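Local atomic coordinates of helix-turn-helix transcriptional regulator (Pseudomonas aeruginosa, PDB entry 5XHX), a protein that probably binds DNA as a LuxR-family transcriptional regulator, the chain here being its N-terminal ligand-binding domain without the helix-turn-helix part. Residues Y131-D136 and A168-R173. Numbering follows the deposited sequence.
Sequences YNVPLD and ALMKKR
The Tyr131 ring meets the sulfur of Met170 obliquely: SD lies 5.3 Å from the ring centroid and 46° off the ring normal, a Met-aromatic contact. The closer touch is at the root of the ring, where Tyr131 CB comes within 3.8 Å of Met170 SD. Beyond it the ring leads away from residues 168-173, where Val166 and Ile167, about one turn earlier in the helix, and Leu36 of helix 28-36 touch the tyrosine, and its OH hydrogen-bonds to Phe159 O. Met170 runs extended to its sulfur and then bends (chi3 56°), which brings CE to 3.8 Å from Val133 CG2. Tyr131 and Val133, two apart on strand 127-134, both lie against the thioether, while Leu141 and Leu143 of the adjacent strand also touch Met170. This is the layered alpha/beta core of the domain: the long helix 153-173 packs on one face of the antiparallel sheet, residues 168-173 crossing strand residues 131-134 at -51°, the axes of these short segments 9.1 Å apart at their closest approach. At the more solvent-exposed side of the contact, Lys171 and Leu135 lie alongside each other, running in opposing senses, CD of the lysine lying 3.9 Å from Leu135 CD2. The lysine chain, bent at both chi2 and chi4, brings NZ to 3.6 Å from Pro134 O, too long to count as a hydrogen bond.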
ATOM      1  N   TYR A 131       4.246   0.966 -16.952  1.00 23.89           N
ATOM      2  CA  TYR A 131       4.544  -0.144 -16.050  1.00 24.72           C
ATOM      3  C   TYR A 131       3.688  -1.346 -16.435  1.00 23.16           C
ATOM      4  O   TYR A 131       2.463  -1.224 -16.512  1.00 24.00           O
ATOM      5  CB  TYR A 131       4.249   0.233 -14.596  1.00 22.50           C
ATOM      6  CG  TYR A 131       5.191   1.254 -13.967  1.00 23.23           C
ATOM      7  CD1 TYR A 131       6.380   0.857 -13.346  1.00 23.62           C
ATOM      8  CD2 TYR A 131       4.869   2.603 -13.971  1.00 24.43           C
ATOM      9  CE1 TYR A 131       7.223   1.803 -12.740  1.00 24.27           C
ATOM     10  CE2 TYR A 131       5.686   3.542 -13.374  1.00 23.52           C
ATOM     11  CZ  TYR A 131       6.856   3.139 -12.760  1.00 23.72           C
ATOM     12  OH  TYR A 131       7.650   4.081 -12.174  1.00 24.19           O
ATOM     13  N   ASN A 132       4.330  -2.501 -16.654  1.00 24.85           N
ATOM     14  CA  ASN A 132       3.666  -3.752 -17.042  1.00 27.76           C
ATOM     15  C   ASN A 132       3.765  -4.743 -15.897  1.00 27.47           C
ATOM     16  O   ASN A 132       4.878  -5.097 -15.490  1.00 27.42           O
ATOM     17  CB  ASN A 132       4.316  -4.400 -18.265  1.00 27.95           C
ATOM     18  CG  ASN A 132       3.951  -3.737 -19.547  1.00 30.45           C
ATOM     19  OD1 ASN A 132       3.667  -2.545 -19.575  1.00 28.71           O
ATOM     20  ND2 ASN A 132       3.925  -4.520 -20.632  1.00 27.34           N
ATOM     21  N   VAL A 133       2.629  -5.222 -15.417  1.00 27.51           N
ATOM     22  CA  VAL A 133       2.574  -6.169 -14.313  1.00 27.69           C
ATOM     23  C   VAL A 133       1.829  -7.412 -14.778  1.00 26.76           C
ATOM     24  O   VAL A 133       0.602  -7.390 -14.913  1.00 27.06           O
ATOM     25  CB  VAL A 133       1.913  -5.549 -13.073  1.00 30.89           C
ATOM     26  CG1 VAL A 133       1.814  -6.579 -11.941  1.00 30.04           C
ATOM     27  CG2 VAL A 133       2.717  -4.317 -12.642  1.00 29.69           C
ATOM     28  N   PRO A 134       2.537  -8.505 -15.053  1.00 26.99           N
ATOM     29  CA  PRO A 134       1.862  -9.768 -15.385  1.00 30.15           C
ATOM     30  C   PRO A 134       0.923 -10.185 -14.261  1.00 36.20           C
ATOM     31  O   PRO A 134       1.274 -10.127 -13.080  1.00 32.49           O
ATOM     32  CB  PRO A 134       3.023 -10.760 -15.552  1.00 33.40           C
ATOM     33  CG  PRO A 134       4.207  -9.914 -15.917  1.00 31.85           C
ATOM     34  CD  PRO A 134       4.004  -8.590 -15.215  1.00 28.59           C
ATOM     35  N   LEU A 135      -0.298 -10.558 -14.634  1.00 32.82           N
ATOM     36  CA  LEU A 135      -1.278 -11.034 -13.663  1.00 39.18           C
ATOM     37  C   LEU A 135      -1.378 -12.542 -13.639  1.00 44.59           C
ATOM     38  O   LEU A 135      -1.656 -13.128 -12.585  1.00 52.37           O
ATOM     39  CB  LEU A 135      -2.663 -10.460 -13.956  1.00 33.29           C
ATOM     40  CG  LEU A 135      -2.783  -8.963 -13.751  1.00 34.37           C
ATOM     41  CD1 LEU A 135      -4.238  -8.510 -13.873  1.00 35.23           C
ATOM     42  CD2 LEU A 135      -2.179  -8.585 -12.399  1.00 35.99           C
ATOM     43  N   ASP A 136      -1.158 -13.172 -14.782  1.00 39.48           N
ATOM     44  CA  ASP A 136      -1.114 -14.617 -14.875  1.00 50.11           C
ATOM     45  C   ASP A 136      -0.435 -14.939 -16.201  1.00 52.78           C
ATOM     46  O   ASP A 136       0.289 -14.102 -16.753  1.00 49.79           O
ATOM     47  CB  ASP A 136      -2.523 -15.216 -14.741  1.00 43.22           C
ATOM     48  CG  ASP A 136      -3.482 -14.675 -15.784  1.00 45.20           C
ATOM     49  OD1 ASP A 136      -3.291 -14.993 -16.972  1.00 56.41           O
ATOM     50  OD2 ASP A 136      -4.419 -13.932 -15.422  1.00 46.12           O
ATOM     51  N   ALA A 168       4.122  -3.172  -6.872  1.00 24.72           N
ATOM     52  CA  ALA A 168       3.488  -3.845  -5.741  1.00 29.81           C
ATOM     53  C   ALA A 168       2.087  -3.304  -5.516  1.00 27.20           C
ATOM     54  O   ALA A 168       1.130  -4.066  -5.316  1.00 30.36           O
ATOM     55  CB  ALA A 168       4.341  -3.673  -4.477  1.00 29.07           C
ATOM     56  N   LEU A 169       1.954  -1.981  -5.544  1.00 25.79           N
ATOM     57  CA  LEU A 169       0.656  -1.337  -5.396  1.00 27.52           C
ATOM     58  C   LEU A 169      -0.301  -1.757  -6.507  1.00 28.06           C
ATOM     59  O   LEU A 169      -1.471  -2.058  -6.254  1.00 24.59           O
ATOM     60  CB  LEU A 169       0.839   0.181  -5.435  1.00 30.64           C
ATOM     61  CG  LEU A 169       0.545   1.122  -4.284  1.00 41.77           C
ATOM     62  CD1 LEU A 169       0.432   2.524  -4.876  1.00 34.16           C
ATOM     63  CD2 LEU A 169      -0.726   0.718  -3.568  1.00 40.44           C
ATOM     64  N   MET A 170       0.167  -1.697  -7.761  1.00 26.03           N
ATOM     65  CA  MET A 170      -0.687  -2.063  -8.894  1.00 30.56           C
ATOM     66  C   MET A 170      -1.247  -3.464  -8.719  1.00 25.45           C
ATOM     67  O   MET A 170      -2.448  -3.691  -8.892  1.00 28.57           O
ATOM     68  CB  MET A 170       0.099  -1.954 -10.207  1.00 21.73           C
ATOM     69  CG  MET A 170       0.486  -0.521 -10.558  1.00 24.16           C
ATOM     70  SD  MET A 170       1.580  -0.422 -11.982  1.00 26.33           S
ATOM     71  CE  MET A 170       0.529  -1.310 -13.176  1.00 23.14           C
ATOM     72  N   LYS A 171      -0.383  -4.415  -8.359  1.00 28.64           N
ATOM     73  CA  LYS A 171      -0.823  -5.794  -8.167  1.00 30.48           C
ATOM     74  C   LYS A 171      -1.887  -5.880  -7.076  1.00 35.79           C
ATOM     75  O   LYS A 171      -2.902  -6.569  -7.238  1.00 32.43           O
ATOM     76  CB  LYS A 171       0.389  -6.675  -7.829  1.00 32.55           C
ATOM     77  CG  LYS A 171       0.083  -8.164  -7.650  1.00 43.69           C
ATOM     78  CD  LYS A 171      -0.664  -8.748  -8.847  1.00 44.95           C
ATOM     79  CE  LYS A 171      -0.515 -10.267  -8.931  1.00 50.14           C
ATOM     80  NZ  LYS A 171       0.769 -10.668  -9.601  1.00 53.56           N
ATOM     81  N   LYS A 172      -1.700  -5.141  -5.976  1.00 32.26           N
ATOM     82  CA  LYS A 172      -2.682  -5.187  -4.898  1.00 35.94           C
ATOM     83  C   LYS A 172      -3.987  -4.514  -5.303  1.00 30.53           C
ATOM     84  O   LYS A 172      -5.064  -4.941  -4.871  1.00 32.25           O
ATOM     85  CB  LYS A 172      -2.103  -4.545  -3.631  1.00 30.72           C
ATOM     86  CG  LYS A 172      -0.993  -5.380  -2.992  1.00 31.25           C
ATOM     87  CD  LYS A 172      -1.510  -6.778  -2.663  1.00 37.12           C
ATOM     88  CE  LYS A 172      -0.430  -7.657  -2.054  1.00 39.88           C
ATOM     89  NZ  LYS A 172       0.397  -8.363  -3.074  1.00 34.11           N
ATOM     90  N   ARG A 173      -3.922  -3.500  -6.168  1.00 28.76           N
ATOM     91  CA  ARG A 173      -5.155  -2.843  -6.596  1.00 31.41           C
ATOM     92  C   ARG A 173      -6.124  -3.806  -7.286  1.00 33.70           C
ATOM     93  O   ARG A 173      -7.336  -3.572  -7.242  1.00 35.68           O
ATOM     94  CB  ARG A 173      -4.814  -1.643  -7.490  1.00 30.48           C
ATOM     95  CG  ARG A 173      -5.977  -1.038  -8.270  1.00 32.54           C
ATOM     96  CD  ARG A 173      -7.096  -0.475  -7.387  1.00 34.65           C
ATOM     97  NE  ARG A 173      -8.157   0.114  -8.203  1.00 34.48           N
ATOM     98  CZ  ARG A 173      -9.116   0.920  -7.746  1.00 42.55           C
ATOM     99  NH1 ARG A 173      -9.170   1.241  -6.462  1.00 34.01           N
ATOM    100  NH2 ARG A 173     -10.027   1.415  -8.582  1.00 38.83           N
TER